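Local atomic coordinates of PilM (Pseudomonas aeruginosa, PDB entry 3HG9), a protein that is of unknown function but probably takes part in the assembly or working of a pilus of the kind encoded by conjugative plasmids. Residues 20-25 with 40-45; 54-59 with 68-73. One frame throughout, in Å; residues are numbered along the deposited sequence.

Contact 1: residues 20-25 with 40-45; sequences LLYRSR and PADSAL
Loop 40-45 folds back against helix 12-31, where Leu-45 and Asp-42 meet the outer half of the Tyr-22 ring and Leu-45 also lies beside Arg-25. A type I beta turn from Ala-41 to Ala-44 reverses the chain and delivers Leu-45 to the helix. The ring of Tyr-22 reaches across because CG stands anti to the backbone N (chi1 -178°), which throws the phenol out from the helix toward the loop. Leu-45 answers with one methyl: CD2 comes obliquely to CE1 of Tyr-22 at 3.3 Å, a tight apolar touch, and lies 3.6 Å from CZ. Tyrosine fits here because its ring takes the methyl while its hydroxyl extends to the polar turn. There OD1 of Asp-42 sits at the ring edge, in its plane, 3.5 Å from OH of Tyr-22, with carboxylate and ring planes 76° apart. The stronger partner of Asp-42 is Lys-53, which forms a salt bridge with OD2, so the carboxylate ties the turn to the chain leading into strand 57-62. No hydrogen bond joins residues 20-25 to 40-45; the contact between them is one of packing. One turn further along the helix, Arg-25 offers the aliphatic part of its side chain: CB lies 4.0 Å from CB of Leu-45, while CD is 3.8 Å from the Leu-45 carbonyl O.

Contact 2: residues 54-59 with 68-73; sequences PVRLQG and AFIASP
Ala-68 lies directly opposite Gly-59, their CA atoms 4.0 Å apart in a non-hydrogen-bonded pair; glycine suits so close an approach, having no side chain to separate the backbones. The CA of Ala-68 also makes a C-H...O contact with Gln-58 O at 3.2 Å, and its small CB shares a face with Leu-57, next to Tyr-22 of helix 12-31. Phe-69 follows and pairs with Gln-58 through two backbone hydrogen bonds. Its N reaches Gln-58 O at 2.6 Å, and its O accepts Gln-58 N at 3.0 Å. These bonds clasp the antiparallel beta hairpin of strands 57-62 and 65-70, and at Ala-68 to Ile-70 the sheet runs on into a strand of the second subunit. With chi1 at 51°, CG of Phe-69 sits between the backbone N and carbonyl carbon, and the ring folds back over its partner: Gln-58 CB stands over one face in a CH-pi contact, 3.8 Å from the centroid. Phenylalanine suits the place, its flat apolar face taking this CB while Ile-114 of the second subunit also packs on the ring. Ile-70 returns to the face of Leu-57, and its CD1 meets Leu-57 CG at 3.8 Å. Being branched, it can touch a second residue at once: CG1 and CG2 both touch the aliphatic CD of Arg-56. Beyond the strand, Ala-71 turns its CB toward Gln-58 OE1, 3.7 Å away.

How the contacts relate
From the N terminus, helix 12-31 comes first, and contact 1 closes the loop that leaves it, bringing residues 40-45 back to residues 20-25. The chain then runs on to residues 54-59, and contact 2 closes the hairpin with 68-73. The two loops are in series and neither nest nor cross. Their centres lie 12 Å apart, and Tyr-22 belongs to both neighbourhoods: its CD2 packs on Leu-57 CD2, and its CE2 on Gly-59 N, each at 3.6 Å. Arg-23 CB meets Ala-68 CB alongside. The Tyr-22 ring thus stands between the returning loop and the hairpin, which in turn adds its strand 65-70 to the dimer interface.

Contact 1: residues 20-25 with 40-45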
ATOM      1  N   LEU B  20       3.620  11.123  -7.710  1.00 28.55           N
ATOM      2  CA  LEU B  20       2.557  10.625  -6.790  1.00 29.12           C
ATOM      3  C   LEU B  20       1.244  11.246  -7.200  1.00 30.75           C
ATOM      4  O   LEU B  20       0.151  10.595  -7.241  1.00 32.77           O
ATOM      5  CB  LEU B  20       2.874  10.976  -5.337  1.00 26.59           C
ATOM      6  CG  LEU B  20       4.002  10.059  -5.038  1.00 25.01           C
ATOM      7  CD1 LEU B  20       4.512  10.195  -3.630  1.00 31.55           C
ATOM      8  CD2 LEU B  20       3.564   8.595  -5.396  1.00 23.13           C
ATOM      9  N   LEU B  21       1.360  12.508  -7.556  1.00 30.67           N
ATOM     10  CA  LEU B  21       0.200  13.240  -7.939  1.00 31.40           C
ATOM     11  C   LEU B  21      -0.421  12.686  -9.230  1.00 30.66           C
ATOM     12  O   LEU B  21      -1.654  12.638  -9.362  1.00 29.46           O
ATOM     13  CB  LEU B  21       0.628  14.665  -8.116  1.00 32.15           C
ATOM     14  CG  LEU B  21      -0.440  15.632  -8.510  1.00 35.86           C
ATOM     15  CD1 LEU B  21       0.205  16.949  -8.140  1.00 39.92           C
ATOM     16  CD2 LEU B  21      -0.779  15.532 -10.017  1.00 35.18           C
ATOM     17  N   TYR B  22       0.415  12.286 -10.188  1.00 31.44           N
ATOM     18  CA  TYR B  22      -0.094  11.731 -11.492  1.00 30.85           C
ATOM     19  C   TYR B  22      -0.714  10.384 -11.221  1.00 31.26           C
ATOM     20  O   TYR B  22      -1.835  10.078 -11.651  1.00 29.58           O
ATOM     21  CB  TYR B  22       1.055  11.521 -12.426  1.00 30.53           C
ATOM     22  CG  TYR B  22       0.727  11.021 -13.798  1.00 26.56           C
ATOM     23  CD1 TYR B  22       0.365  11.895 -14.808  1.00 25.20           C
ATOM     24  CD2 TYR B  22       0.919   9.670 -14.127  1.00 27.83           C
ATOM     25  CE1 TYR B  22       0.081  11.399 -16.145  1.00 27.18           C
ATOM     26  CE2 TYR B  22       0.671   9.170 -15.439  1.00 25.83           C
ATOM     27  CZ  TYR B  22       0.246  10.022 -16.421  1.00 23.23           C
ATOM     28  OH  TYR B  22       0.038   9.512 -17.683  1.00 28.04           O
ATOM     29  N   ARG B  23       0.022   9.598 -10.443  1.00 32.39           N
ATOM     30  CA  ARG B  23      -0.477   8.312  -9.995  1.00 33.71           C
ATOM     31  C   ARG B  23      -1.935   8.380  -9.499  1.00 35.17           C
ATOM     32  O   ARG B  23      -2.797   7.526  -9.841  1.00 36.87           O
ATOM     33  CB  ARG B  23       0.416   7.697  -8.885  1.00 33.42           C
ATOM     34  CG  ARG B  23      -0.027   6.241  -8.582  1.00 32.05           C
ATOM     35  CD  ARG B  23       0.820   5.542  -7.589  1.00 34.52           C
ATOM     36  NE  ARG B  23       0.410   5.836  -6.211  1.00 34.91           N
ATOM     37  CZ  ARG B  23       0.887   5.209  -5.136  1.00 37.76           C
ATOM     38  NH1 ARG B  23       1.778   4.244  -5.310  1.00 35.54           N
ATOM     39  NH2 ARG B  23       0.488   5.553  -3.883  1.00 37.56           N
ATOM     40  N   SER B  24      -2.231   9.367  -8.679  1.00 34.82           N
ATOM     41  CA  SER B  24      -3.550   9.371  -8.088  1.00 34.11           C
ATOM     42  C   SER B  24      -4.625   9.684  -9.090  1.00 34.60           C
ATOM     43  O   SER B  24      -5.755   9.209  -8.945  1.00 35.96           O
ATOM     44  CB  SER B  24      -3.588  10.358  -6.936  1.00 33.55           C
ATOM     45  OG  SER B  24      -2.867   9.834  -5.880  1.00 28.79           O
ATOM     46  N   ARG B  25      -4.297  10.505 -10.086  1.00 35.39           N
ATOM     47  CA  ARG B  25      -5.210  10.745 -11.242  1.00 35.14           C
ATOM     48  C   ARG B  25      -5.518   9.515 -12.046  1.00 34.46           C
ATOM     49  O   ARG B  25      -6.610   9.369 -12.531  1.00 35.06           O
ATOM     50  CB  ARG B  25      -4.628  11.777 -12.180  1.00 35.26           C
ATOM     51  CG  ARG B  25      -4.491  13.097 -11.513  1.00 38.39           C
ATOM     52  CD  ARG B  25      -5.824  13.537 -10.949  1.00 42.41           C
ATOM     53  NE  ARG B  25      -5.726  14.909 -10.472  1.00 45.23           N
ATOM     54  CZ  ARG B  25      -6.749  15.612 -10.005  1.00 48.53           C
ATOM     55  NH1 ARG B  25      -7.963  15.057  -9.961  1.00 49.57           N
ATOM     56  NH2 ARG B  25      -6.549  16.864  -9.584  1.00 50.17           N
ATOM     57  N   PRO B  40      -3.950   6.263 -20.509  1.00 41.46           N
ATOM     58  CA  PRO B  40      -4.683   7.454 -20.949  1.00 41.09           C
ATOM     59  C   PRO B  40      -3.834   8.720 -21.117  1.00 40.34           C
ATOM     60  O   PRO B  40      -2.920   8.941 -20.344  1.00 40.47           O
ATOM     61  CB  PRO B  40      -5.763   7.645 -19.847  1.00 41.12           C
ATOM     62  CG  PRO B  40      -5.242   6.949 -18.625  1.00 39.41           C
ATOM     63  CD  PRO B  40      -4.224   5.924 -19.085  1.00 40.90           C
ATOM     64  N   ALA B  41      -4.148   9.548 -22.109  1.00 40.34           N
ATOM     65  CA  ALA B  41      -3.524  10.904 -22.176  1.00 40.03           C
ATOM     66  C   ALA B  41      -4.098  11.852 -21.166  1.00 39.28           C
ATOM     67  O   ALA B  41      -5.312  11.853 -20.872  1.00 38.13           O
ATOM     68  CB  ALA B  41      -3.637  11.519 -23.536  1.00 39.84           C
ATOM     69  N   ASP B  42      -3.188  12.686 -20.689  1.00 39.11           N
ATOM     70  CA  ASP B  42      -3.394  13.576 -19.518  1.00 39.33           C
ATOM     71  C   ASP B  42      -4.589  14.577 -19.618  1.00 39.28           C
ATOM     72  O   ASP B  42      -4.860  15.322 -18.662  1.00 37.27           O
ATOM     73  CB  ASP B  42      -2.081  14.320 -19.226  1.00 39.35           C
ATOM     74  CG  ASP B  42      -0.850  13.584 -19.764  1.00 39.90           C
ATOM     75  OD1 ASP B  42      -0.805  12.364 -19.590  1.00 46.03           O
ATOM     76  OD2 ASP B  42       0.091  14.202 -20.329  1.00 44.06           O
ATOM     77  N   SER B  43      -5.283  14.585 -20.776  1.00 39.13           N
ATOM     78  CA  SER B  43      -6.440  15.475 -20.994  1.00 40.13           C
ATOM     79  C   SER B  43      -7.614  14.851 -20.255  1.00 39.82           C
ATOM     80  O   SER B  43      -8.378  15.512 -19.554  1.00 39.08           O
ATOM     81  CB  SER B  43      -6.746  15.596 -22.488  1.00 40.26           C
ATOM     82  OG  SER B  43      -5.560  15.315 -23.236  1.00 42.67           O
ATOM     83  N   ALA B  44      -7.750  13.547 -20.431  1.00 40.88           N
ATOM     84  CA  ALA B  44      -8.430  12.741 -19.447  1.00 42.08           C
ATOM     85  C   ALA B  44      -7.554  12.984 -18.202  1.00 42.77           C
ATOM     86  O   ALA B  44      -6.805  14.001 -18.107  1.00 41.88           O
ATOM     87  CB  ALA B  44      -8.415  11.299 -19.871  1.00 42.41           C
ATOM     88  N   LEU B  45      -7.623  12.081 -17.240  1.00 43.57           N
ATOM     89  CA  LEU B  45      -6.945  12.321 -15.949  1.00 43.03           C
ATOM     90  C   LEU B  45      -7.448  13.636 -15.268  1.00 44.21           C
ATOM     91  O   LEU B  45      -7.880  13.614 -14.114  1.00 45.91           O
ATOM     92  CB  LEU B  45      -5.416  12.236 -16.104  1.00 41.69           C
ATOM     93  CG  LEU B  45      -4.678  10.904 -16.375  1.00 37.63           C
ATOM     94  CD1 LEU B  45      -5.030  10.332 -17.626  1.00 34.36           C
ATOM     95  CD2 LEU B  45      -3.215  11.106 -16.474  1.00 36.34           C
TER

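Contact 2: residues 54-59 with 68-73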
ATOM      1  N   PRO B  54       6.061  16.018 -17.118  1.00 36.31           N
ATOM      2  CA  PRO B  54       7.300  15.809 -17.809  1.00 36.84           C
ATOM      3  C   PRO B  54       7.368  14.400 -18.276  1.00 38.66           C
ATOM      4  O   PRO B  54       7.660  13.497 -17.463  1.00 40.69           O
ATOM      5  CB  PRO B  54       8.345  15.950 -16.723  1.00 35.78           C
ATOM      6  CG  PRO B  54       7.634  15.719 -15.457  1.00 34.81           C
ATOM      7  CD  PRO B  54       6.191  15.802 -15.674  1.00 35.36           C
ATOM      8  N   VAL B  55       7.146  14.139 -19.556  1.00 38.70           N
ATOM      9  CA  VAL B  55       7.528  12.802 -19.912  1.00 38.68           C
ATOM     10  C   VAL B  55       9.032  12.855 -19.529  1.00 39.18           C
ATOM     11  O   VAL B  55       9.762  13.824 -19.882  1.00 41.24           O
ATOM     12  CB  VAL B  55       7.220  12.482 -21.325  1.00 38.75           C
ATOM     13  CG1 VAL B  55       6.559  11.106 -21.353  1.00 35.91           C
ATOM     14  CG2 VAL B  55       6.318  13.568 -21.913  1.00 38.80           C
ATOM     15  N   ARG B  56       9.541  11.843 -18.837  1.00 37.86           N
ATOM     16  CA  ARG B  56       9.148  10.449 -18.935  1.00 35.62           C
ATOM     17  C   ARG B  56       8.130   9.923 -17.882  1.00 35.54           C
ATOM     18  O   ARG B  56       7.997   8.706 -17.746  1.00 36.45           O
ATOM     19  CB  ARG B  56      10.435   9.623 -18.910  1.00 34.37           C
ATOM     20  CG  ARG B  56      11.732  10.305 -18.257  1.00 32.22           C
ATOM     21  CD  ARG B  56      11.584  11.575 -17.235  1.00 25.04           C
ATOM     22  NE  ARG B  56      11.924  12.739 -18.016  1.00 24.88           N
ATOM     23  CZ  ARG B  56      13.142  13.244 -18.114  1.00 28.76           C
ATOM     24  NH1 ARG B  56      14.116  12.699 -17.376  1.00 24.59           N
ATOM     25  NH2 ARG B  56      13.376  14.317 -18.937  1.00 26.16           N
ATOM     26  N   LEU B  57       7.383  10.807 -17.202  1.00 33.49           N
ATOM     27  CA  LEU B  57       6.258  10.367 -16.309  1.00 33.05           C
ATOM     28  C   LEU B  57       5.178   9.674 -17.094  1.00 31.82           C
ATOM     29  O   LEU B  57       4.339  10.309 -17.791  1.00 30.86           O
ATOM     30  CB  LEU B  57       5.575  11.512 -15.541  1.00 32.49           C
ATOM     31  CG  LEU B  57       5.194  11.294 -14.076  1.00 34.32           C
ATOM     32  CD1 LEU B  57       4.435  12.550 -13.553  1.00 35.13           C
ATOM     33  CD2 LEU B  57       4.502  10.001 -13.707  1.00 32.24           C
ATOM     34  N   GLN B  58       5.184   8.365 -16.937  1.00 30.24           N
ATOM     35  CA  GLN B  58       4.341   7.523 -17.726  1.00 29.66           C
ATOM     36  C   GLN B  58       3.432   6.860 -16.777  1.00 29.01           C
ATOM     37  O   GLN B  58       3.787   6.725 -15.633  1.00 29.37           O
ATOM     38  CB  GLN B  58       5.220   6.522 -18.484  1.00 29.46           C
ATOM     39  CG  GLN B  58       5.932   7.171 -19.714  1.00 30.87           C
ATOM     40  CD  GLN B  58       6.429   6.117 -20.647  1.00 30.55           C
ATOM     41  OE1 GLN B  58       7.649   5.837 -20.681  1.00 28.30           O
ATOM     42  NE2 GLN B  58       5.476   5.413 -21.324  1.00 26.50           N
ATOM     43  N   GLY B  59       2.256   6.469 -17.233  1.00 29.30           N
ATOM     44  CA  GLY B  59       1.358   5.732 -16.396  1.00 30.15           C
ATOM     45  C   GLY B  59       0.750   4.643 -17.231  1.00 31.88           C
ATOM     46  O   GLY B  59       0.788   4.772 -18.440  1.00 30.95           O
ATOM     47  N   ALA B  68       2.380   4.330 -12.127  1.00 32.41           N
ATOM     48  CA  ALA B  68       2.973   5.523 -12.728  1.00 32.81           C
ATOM     49  C   ALA B  68       4.477   5.324 -12.688  1.00 33.34           C
ATOM     50  O   ALA B  68       4.972   4.891 -11.642  1.00 34.15           O
ATOM     51  CB  ALA B  68       2.568   6.787 -11.901  1.00 32.20           C
ATOM     52  N   PHE B  69       5.203   5.575 -13.784  1.00 33.24           N
ATOM     53  CA  PHE B  69       6.619   5.236 -13.808  1.00 33.67           C
ATOM     54  C   PHE B  69       7.516   6.152 -14.604  1.00 35.55           C
ATOM     55  O   PHE B  69       7.180   6.574 -15.702  1.00 34.74           O
ATOM     56  CB  PHE B  69       6.835   3.805 -14.306  1.00 32.79           C
ATOM     57  CG  PHE B  69       6.151   3.480 -15.610  1.00 31.47           C
ATOM     58  CD1 PHE B  69       6.859   3.537 -16.823  1.00 25.80           C
ATOM     59  CD2 PHE B  69       4.802   3.061 -15.613  1.00 30.41           C
ATOM     60  CE1 PHE B  69       6.243   3.220 -18.022  1.00 27.44           C
ATOM     61  CE2 PHE B  69       4.146   2.742 -16.809  1.00 28.99           C
ATOM     62  CZ  PHE B  69       4.876   2.821 -18.046  1.00 26.85           C
ATOM     63  N   ILE B  70       8.665   6.465 -14.024  1.00 37.38           N
ATOM     64  CA  ILE B  70       9.727   7.099 -14.773  1.00 39.17           C
ATOM     65  C   ILE B  70      10.639   6.024 -15.317  1.00 40.13           C
ATOM     66  O   ILE B  70      11.354   5.350 -14.581  1.00 40.55           O
ATOM     67  CB  ILE B  70      10.467   8.206 -14.005  1.00 38.95           C
ATOM     68  CG1 ILE B  70       9.747   9.523 -14.270  1.00 39.51           C
ATOM     69  CG2 ILE B  70      11.894   8.439 -14.552  1.00 40.14           C
ATOM     70  CD1 ILE B  70       8.598   9.808 -13.359  1.00 40.46           C
ATOM     71  N   ALA B  71      10.560   5.901 -16.643  1.00 41.84           N
ATOM     72  CA  ALA B  71      11.197   4.868 -17.459  1.00 42.33           C
ATOM     73  C   ALA B  71      12.716   4.690 -17.239  1.00 43.04           C
ATOM     74  O   ALA B  71      13.219   3.527 -17.248  1.00 45.00           O
ATOM     75  CB  ALA B  71      10.857   5.098 -18.958  1.00 41.70           C
ATOM     76  N   SER B  72      13.463   5.775 -17.045  1.00 41.73           N
ATOM     77  CA  SER B  72      14.855   5.593 -16.635  1.00 41.73           C
ATOM     78  C   SER B  72      15.300   6.682 -15.653  1.00 40.88           C
ATOM     79  O   SER B  72      15.510   7.860 -16.023  1.00 40.77           O
ATOM     80  CB  SER B  72      15.815   5.358 -17.839  1.00 42.16           C
ATOM     81  OG  SER B  72      15.533   6.204 -18.956  1.00 44.78           O
ATOM     82  N   PRO B  73      15.477   6.272 -14.400  1.00 39.86           N
ATOM     83  CA  PRO B  73      15.336   7.193 -13.282  1.00 39.87           C
ATOM     84  C   PRO B  73      16.544   8.069 -13.127  1.00 39.34           C
ATOM     85  O   PRO B  73      17.593   7.741 -13.672  1.00 39.71           O
ATOM     86  CB  PRO B  73      15.227   6.257 -12.074  1.00 39.88           C
ATOM     87  CG  PRO B  73      16.086   5.079 -12.466  1.00 39.38           C
ATOM     88  CD  PRO B  73      16.052   4.981 -13.996  1.00 39.42           C
TER